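Local coordinates for protein superoxide dismutase (Clostridium difficile, PDB 3TJT) that probably destroys superoxide radicals, converting them to hydrogen peroxide and oxygen at a site that holds an iron(III) ion, at residues Pro20-Lys24 and Glu25-Leu29; Gln62-Asp65 and Ser66-Lys69; Lys69-Ala72 and Thr73-Asn77. One frame throughout, in Å; residues are numbered along the deposited sequence.

The three contacts illustrate how a chain enters or leaves a helix. Contacts 1 and 3 are partly buried and open the two long helices 24-46 and 72-90, whereas contact 2 is a surface turn in the loop leading to the second of them. Chemistry follows place. In contact 1 a carboxylate caps the helix start; in contact 3 two waters accept from the backbone amides of T73 and T74; in contact 2 one backbone carbonyl gathers the bonds of the turn. Contacts 2 and 3 share K69 and touch, L67 CD1 lying 3.7 Å from V75 CG1. Contact 1 is remote, its centre about 35 Å from that of contact 2, and lies nearer the metal.

Contact 1 (Pro20-Lys24 and Glu25-Leu29); sequences PYIDK and ETMKL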
loop_
_atom_site.group_PDB
_atom_site.type_symbol
_atom_site.label_atom_id
_atom_site.label_comp_id
_atom_site.label_asym_id
_atom_site.label_seq_id
_atom_site.Cartn_x
_atom_site.Cartn_y
_atom_site.Cartn_z
ATOM N N PRO A 20 10.646 22.106 -5.555
ATOM C CA PRO A 20 10.145 21.697 -4.240
ATOM C C PRO A 20 8.933 20.786 -4.346
ATOM O O PRO A 20 8.178 20.695 -3.389
ATOM C CB PRO A 20 9.697 23.025 -3.647
ATOM C CG PRO A 20 9.131 23.732 -4.835
ATOM C CD PRO A 20 10.038 23.376 -5.987
ATOM N N TYR A 21 8.737 20.132 -5.485
ATOM C CA TYR A 21 7.546 19.305 -5.667
ATOM C C TYR A 21 7.714 17.902 -5.096
ATOM O O TYR A 21 6.769 17.324 -4.543
ATOM C CB TYR A 21 7.180 19.250 -7.148
ATOM C CG TYR A 21 7.132 20.631 -7.757
ATOM C CD1 TYR A 21 6.141 21.529 -7.390
ATOM C CD2 TYR A 21 8.093 21.042 -8.672
ATOM C CE1 TYR A 21 6.093 22.795 -7.931
ATOM C CE2 TYR A 21 8.055 22.313 -9.219
ATOM C CZ TYR A 21 7.051 23.181 -8.844
ATOM O OH TYR A 21 7.000 24.449 -9.380
ATOM N N ILE A 22 8.913 17.357 -5.254
ATOM C CA ILE A 22 9.289 16.095 -4.633
ATOM C C ILE A 22 10.642 16.289 -3.972
ATOM O O ILE A 22 11.587 16.743 -4.609
ATOM C CB ILE A 22 9.364 14.950 -5.662
ATOM C CG1 ILE A 22 8.013 14.808 -6.368
ATOM C CG2 ILE A 22 9.775 13.639 -4.980
ATOM C CD1 ILE A 22 8.001 13.744 -7.468
ATOM N N ASP A 23 10.735 15.938 -2.696
ATOM C CA ASP A 23 11.965 16.158 -1.936
ATOM C C ASP A 23 13.126 15.251 -2.340
ATOM O O ASP A 23 12.940 14.097 -2.739
ATOM C CB ASP A 23 11.682 15.988 -0.445
ATOM C CG ASP A 23 10.980 14.687 -0.153
ATOM O OD1 ASP A 23 9.858 14.504 -0.674
ATOM O OD2 ASP A 23 11.555 13.857 0.575
ATOM N N LYS A 24 14.339 15.779 -2.205
ATOM C CA LYS A 24 15.554 15.042 -2.525
ATOM C C LYS A 24 15.693 13.746 -1.726
ATOM O O LYS A 24 16.158 12.736 -2.241
ATOM C CB LYS A 24 16.781 15.936 -2.267
ATOM C CG LYS A 24 18.112 15.243 -2.492
ATOM C CD LYS A 24 19.299 16.128 -2.075
ATOM C CE LYS A 24 20.626 15.461 -2.429
ATOM N NZ LYS A 24 21.806 16.318 -2.088
ATOM N N GLU A 25 15.301 13.780 -0.459
ATOM C CA GLU A 25 15.438 12.593 0.377
ATOM C C GLU A 25 14.585 11.451 -0.183
ATOM O O GLU A 25 15.014 10.296 -0.225
ATOM C CB GLU A 25 15.038 12.919 1.815
ATOM C CG GLU A 25 15.985 13.909 2.512
ATOM C CD GLU A 25 15.951 15.343 1.954
ATOM O OE1 GLU A 25 14.892 15.800 1.456
ATOM O OE2 GLU A 25 17.004 16.026 2.046
ATOM N N THR A 26 13.386 11.797 -0.622
ATOM C CA THR A 26 12.487 10.810 -1.224
ATOM C C THR A 26 13.014 10.296 -2.562
ATOM O O THR A 26 12.950 9.099 -2.846
ATOM C CB THR A 26 11.079 11.388 -1.371
ATOM O OG1 THR A 26 10.509 11.555 -0.073
ATOM C CG2 THR A 26 10.184 10.460 -2.201
ATOM N N MET A 27 13.563 11.183 -3.386
ATOM C CA MET A 27 14.156 10.715 -4.641
ATOM C C MET A 27 15.268 9.700 -4.390
ATOM O O MET A 27 15.362 8.689 -5.083
ATOM C CB MET A 27 14.676 11.888 -5.495
ATOM C CG MET A 27 13.592 12.870 -5.938
ATOM S SD MET A 27 12.256 12.142 -6.957
ATOM C CE MET A 27 13.198 11.378 -8.273
ATOM N N LYS A 28 16.106 9.962 -3.388
ATOM C CA LYS A 28 17.177 9.041 -3.024
ATOM C C LYS A 28 16.637 7.680 -2.575
ATOM O O LYS A 28 17.083 6.643 -3.049
ATOM C CB LYS A 28 18.063 9.641 -1.925
ATOM C CG LYS A 28 18.941 10.794 -2.390
ATOM C CD LYS A 28 20.383 10.346 -2.619
ATOM C CE LYS A 28 21.251 11.504 -3.124
ATOM N NZ LYS A 28 22.600 11.053 -3.585
ATOM N N LEU A 29 15.671 7.690 -1.664
ATOM C CA LEU A 29 15.112 6.439 -1.167
ATOM C C LEU A 29 14.375 5.719 -2.281
ATOM O O LEU A 29 14.536 4.518 -2.471
ATOM C CB LEU A 29 14.137 6.712 -0.021
ATOM C CG LEU A 29 14.761 7.141 1.311
ATOM C CD1 LEU A 29 13.716 7.818 2.175
ATOM C CD2 LEU A 29 15.383 5.966 2.031
HETATM O O HOH W 1 12.267 14.915 2.991
#
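T26 brings two donors to the flat carboxylate of D23, both on the same face of its plane. Its hydroxyl OG1 donates to D23 OD2 at 2.6 Å on the syn side, only 22° out of the plane, while its backbone N reaches the same oxygen at 3.0 Å from well above that plane. A water adds a third donor to OD2 and passes on to E25 OE1, linking two acidic groups whose mutual repulsion it may temper. With CG set between the backbone N and the carbonyl carbon (chi1 51°), the D23 side chain reaches forward to the first turn. This is the N-cap of helix 24-46, the first long helix of the alpha-hairpin domain, which carries the metal ligand H30 one turn beyond T26. Backbone bonds from M27 N to D23 O and from K28 N to K24 O then begin the helix. On the buried side I22 CG2 lies 3.5 Å from M27 SD, the two side chains crossing at about a right angle, and M92 also packs on I22. K24 and K28 run alongside each other, K24 CE 4.1 Å from K28 CE, and K28 makes a cation-pi contact with Y15.

Contact 2 (Gln62-Asp65 and Ser66-Lys69); sequences QNLD and SLPK
This is a local turn at the protein surface, in the loop between helix 57-62 and helix 72-90, where S66 and L67 fold back on N63 and L64. Its pivot is the carbonyl oxygen of N63. S66 N donates to N63 O at 3.0 Å from above the carbonyl plane, and S66 OG donates to the same N63 O at 3.3 Å from the same face, less steeply tilted. L67 N adds a weak bond to N63 O at 3.1 Å, bent to 125°. The serine hydroxyl can reach back because OG stands between its own backbone N and carbonyl carbon (chi1 62°), which also sets S66 OG 3.6 Å from N63 CB. The bond from S66 N to N63 O, together with the backbone angles of L64 and D65, defines a type I beta turn, by which the chain reverses after helix 57-62 and heads for the second long helix of the alpha-hairpin domain. N63 is tied back to that shorter helix as well, its ND2 donating to E59 O. On the inner side L64 and L67 lie side by side and point the same way, with L64 CD2 4.0 Å from L67 CD1; both leucines also pack on V75 of helix 72-90. One water bridges the carbonyls of L64 and L67, donating to L64 O at 2.8 Å and to L67 O at 2.7 Å.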
loop_
_atom_site.group_PDB
_atom_site.type_symbol
_atom_site.label_atom_id
_atom_site.label_comp_id
_atom_site.label_asym_id
_atom_site.label_seq_id
_atom_site.Cartn_x
_atom_site.Cartn_y
_atom_site.Cartn_z
ATOM N N GLN A 62 4.086 -9.135 -20.131
ATOM C CA GLN A 62 3.079 -9.563 -21.096
ATOM C C GLN A 62 2.821 -11.064 -21.047
ATOM O O GLN A 62 1.898 -11.555 -21.702
ATOM C CB GLN A 62 3.515 -9.191 -22.525
ATOM C CG GLN A 62 3.431 -7.707 -22.832
ATOM C CD GLN A 62 4.168 -7.324 -24.113
ATOM O OE1 GLN A 62 5.141 -7.979 -24.520
ATOM N NE2 GLN A 62 3.719 -6.251 -24.742
ATOM N N ASN A 63 3.644 -11.792 -20.300
ATOM C CA ASN A 63 3.555 -13.251 -20.281
ATOM C C ASN A 63 3.521 -13.857 -18.880
ATOM O O ASN A 63 3.941 -14.997 -18.677
ATOM C CB ASN A 63 4.685 -13.868 -21.117
ATOM C CG ASN A 63 4.556 -13.531 -22.597
ATOM O OD1 ASN A 63 3.830 -14.204 -23.337
ATOM N ND2 ASN A 63 5.237 -12.465 -23.029
ATOM N N LEU A 64 2.997 -13.093 -17.923
ATOM C CA LEU A 64 2.983 -13.529 -16.532
ATOM C C LEU A 64 2.271 -14.872 -16.359
ATOM O O LEU A 64 2.706 -15.709 -15.572
ATOM C CB LEU A 64 2.308 -12.474 -15.650
ATOM C CG LEU A 64 3.065 -11.147 -15.584
ATOM C CD1 LEU A 64 2.248 -10.101 -14.818
ATOM C CD2 LEU A 64 4.442 -11.337 -14.953
ATOM N N ASP A 65 1.177 -15.062 -17.083
ATOM C CA ASP A 65 0.372 -16.272 -16.932
ATOM C C ASP A 65 0.954 -17.489 -17.654
ATOM O O ASP A 65 0.409 -18.589 -17.552
ATOM C CB ASP A 65 -1.062 -16.019 -17.385
ATOM C CG ASP A 65 -1.758 -14.970 -16.538
ATOM O OD1 ASP A 65 -1.493 -14.925 -15.317
ATOM O OD2 ASP A 65 -2.562 -14.194 -17.092
ATOM N N SER A 66 2.047 -17.302 -18.386
ATOM C CA SER A 66 2.697 -18.443 -19.041
ATOM C C SER A 66 4.132 -18.705 -18.565
ATOM O O SER A 66 4.785 -19.644 -19.026
ATOM C CB SER A 66 2.637 -18.317 -20.573
ATOM O OG SER A 66 3.315 -17.161 -21.034
ATOM N N LEU A 67 4.630 -17.880 -17.648
ATOM C CA LEU A 67 5.924 -18.131 -17.041
ATOM C C LEU A 67 5.827 -19.391 -16.192
ATOM O O LEU A 67 4.727 -19.811 -15.836
ATOM C CB LEU A 67 6.323 -16.959 -16.137
ATOM C CG LEU A 67 6.620 -15.633 -16.831
ATOM C CD1 LEU A 67 6.782 -14.534 -15.786
ATOM C CD2 LEU A 67 7.873 -15.765 -17.675
ATOM N N PRO A 68 6.974 -19.993 -15.857
ATOM C CA PRO A 68 6.937 -21.137 -14.936
ATOM C C PRO A 68 6.206 -20.772 -13.638
ATOM O O PRO A 68 6.395 -19.681 -13.095
ATOM C CB PRO A 68 8.413 -21.424 -14.677
ATOM C CG PRO A 68 9.107 -20.929 -15.910
ATOM C CD PRO A 68 8.334 -19.719 -16.354
ATOM N N LYS A 69 5.368 -21.686 -13.159
ATOM C CA LYS A 69 4.457 -21.408 -12.051
ATOM C C LYS A 69 5.158 -20.882 -10.804
ATOM O O LYS A 69 4.605 -20.047 -10.088
ATOM C CB LYS A 69 3.659 -22.668 -11.686
ATOM C CG LYS A 69 2.724 -23.153 -12.790
ATOM C CD LYS A 69 1.649 -22.118 -13.073
ATOM C CE LYS A 69 0.792 -22.497 -14.274
ATOM N NZ LYS A 69 0.014 -21.322 -14.770
HETATM O O HOH W 2 2.559 -18.432 -14.892
#

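Contact 3 (Lys69-Ala72 and Thr73-Asn77); sequences KDIA and TTVRN
I71 and V75 form the close-packed side of this contact, one helical turn apart and lying alongside each other, with I71 CD1 4.0 Å from V75 CG2. The backbone beneath them is bonded firmly: V75 N donates to I71 O at 2.9 Å, nearly along the C=O axis. That oxygen is enclosed further by T74, whose CG2 approaches I71 O to 3.0 Å, a tight approach for a methyl group. It follows from a first torsion that puts T74 OG1 opposite the backbone N (chi1 -178°) and turns CG2 back over the preceding turn; OG1 itself has a weak bond to N78 OD1. I71 and V75 are buried and pack on L46 of helix 24-46.

The other side is looser and wet. One water donates to K69 O and accepts from T73 N at 3.0 Å; a second donates to D70 O and accepts from T74 N at 2.9 Å. Amides of the first helical turn are thus answered by solvent, with no side chain of either segment doing so. D70 forms a salt bridge with K48 and a hydrogen bond with Y49 OH, and R76 NE a salt bridge with D153. Such a hydrated helix start, its apolar flank laid against a second long helix, belongs here to the alpha-hairpin of iron/manganese superoxide dismutases, in which helices 24-46 and 72-90 supply two of the iron ligands, H30 and H85, with D167 and H171 completing the set.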
loop_
_atom_site.group_PDB
_atom_site.type_symbol
_atom_site.label_atom_id
_atom_site.label_comp_id
_atom_site.label_asym_id
_atom_site.label_seq_id
_atom_site.Cartn_x
_atom_site.Cartn_y
_atom_site.Cartn_z
ATOM N N LYS A 69 5.368 -21.686 -13.159
ATOM C CA LYS A 69 4.457 -21.408 -12.051
ATOM C C LYS A 69 5.158 -20.882 -10.804
ATOM O O LYS A 69 4.605 -20.047 -10.088
ATOM C CB LYS A 69 3.659 -22.668 -11.686
ATOM C CG LYS A 69 2.724 -23.153 -12.790
ATOM C CD LYS A 69 1.649 -22.118 -13.073
ATOM C CE LYS A 69 0.792 -22.497 -14.274
ATOM N NZ LYS A 69 0.014 -21.322 -14.770
ATOM N N ASP A 70 6.368 -21.363 -10.544
ATOM C CA ASP A 70 7.017 -21.074 -9.268
ATOM C C ASP A 70 7.553 -19.642 -9.158
ATOM O O ASP A 70 7.839 -19.170 -8.060
ATOM C CB ASP A 70 8.131 -22.085 -8.968
ATOM C CG ASP A 70 9.274 -22.016 -9.966
ATOM O OD1 ASP A 70 9.012 -22.043 -11.188
ATOM O OD2 ASP A 70 10.440 -21.960 -9.527
ATOM N N ILE A 71 7.672 -18.944 -10.283
ATOM C CA ILE A 71 8.158 -17.567 -10.247
ATOM C C ILE A 71 7.148 -16.532 -10.748
ATOM O O ILE A 71 7.445 -15.341 -10.766
ATOM C CB ILE A 71 9.456 -17.395 -11.059
ATOM C CG1 ILE A 71 9.207 -17.731 -12.537
ATOM C CG2 ILE A 71 10.569 -18.232 -10.460
ATOM C CD1 ILE A 71 10.347 -17.306 -13.487
ATOM N N ALA A 72 5.964 -16.972 -11.152
ATOM C CA ALA A 72 5.010 -16.063 -11.776
ATOM C C ALA A 72 4.690 -14.850 -10.902
ATOM O O ALA A 72 4.689 -13.711 -11.372
ATOM C CB ALA A 72 3.732 -16.798 -12.151
ATOM N N THR A 73 4.410 -15.096 -9.629
ATOM C CA THR A 73 4.037 -14.006 -8.733
ATOM C C THR A 73 5.219 -13.090 -8.432
ATOM O O THR A 73 5.083 -11.867 -8.445
ATOM C CB THR A 73 3.428 -14.546 -7.422
ATOM O OG1 THR A 73 2.173 -15.164 -7.718
ATOM C CG2 THR A 73 3.194 -13.419 -6.430
ATOM N N THR A 74 6.383 -13.670 -8.178
ATOM C CA THR A 74 7.541 -12.849 -7.851
ATOM C C THR A 74 7.940 -12.004 -9.058
ATOM O O THR A 74 8.372 -10.865 -8.903
ATOM C CB THR A 74 8.741 -13.678 -7.335
ATOM O OG1 THR A 74 9.816 -12.797 -6.984
ATOM C CG2 THR A 74 9.221 -14.640 -8.388
ATOM N N VAL A 75 7.777 -12.546 -10.262
ATOM C CA VAL A 75 8.052 -11.743 -11.453
ATOM C C VAL A 75 7.015 -10.636 -11.637
ATOM O O VAL A 75 7.366 -9.504 -11.956
ATOM C CB VAL A 75 8.187 -12.602 -12.725
ATOM C CG1 VAL A 75 8.304 -11.701 -13.955
ATOM C CG2 VAL A 75 9.408 -13.517 -12.615
ATOM N N ARG A 76 5.740 -10.949 -11.426
ATOM C CA ARG A 76 4.693 -9.937 -11.498
ATOM C C ARG A 76 5.048 -8.754 -10.594
ATOM O O ARG A 76 5.021 -7.594 -11.006
ATOM C CB ARG A 76 3.359 -10.548 -11.057
ATOM C CG ARG A 76 2.219 -9.568 -10.880
ATOM C CD ARG A 76 0.980 -10.354 -10.407
ATOM N NE ARG A 76 -0.195 -9.519 -10.190
ATOM C CZ ARG A 76 -1.392 -10.009 -9.870
ATOM N NH1 ARG A 76 -1.555 -11.323 -9.742
ATOM N NH2 ARG A 76 -2.425 -9.197 -9.687
ATOM N N ASN A 77 5.406 -9.050 -9.355
ATOM C CA ASN A 77 5.674 -7.974 -8.403
ATOM C C ASN A 77 6.966 -7.213 -8.683
ATOM O O ASN A 77 6.993 -5.985 -8.602
ATOM C CB ASN A 77 5.696 -8.521 -6.976
ATOM C CG ASN A 77 4.332 -8.995 -6.519
ATOM O OD1 ASN A 77 3.304 -8.563 -7.046
ATOM N ND2 ASN A 77 4.316 -9.885 -5.519
HETATM O O HOH W 3 4.529 -17.843 -8.350
HETATM O O HOH W 4 6.587 -16.424 -7.356
#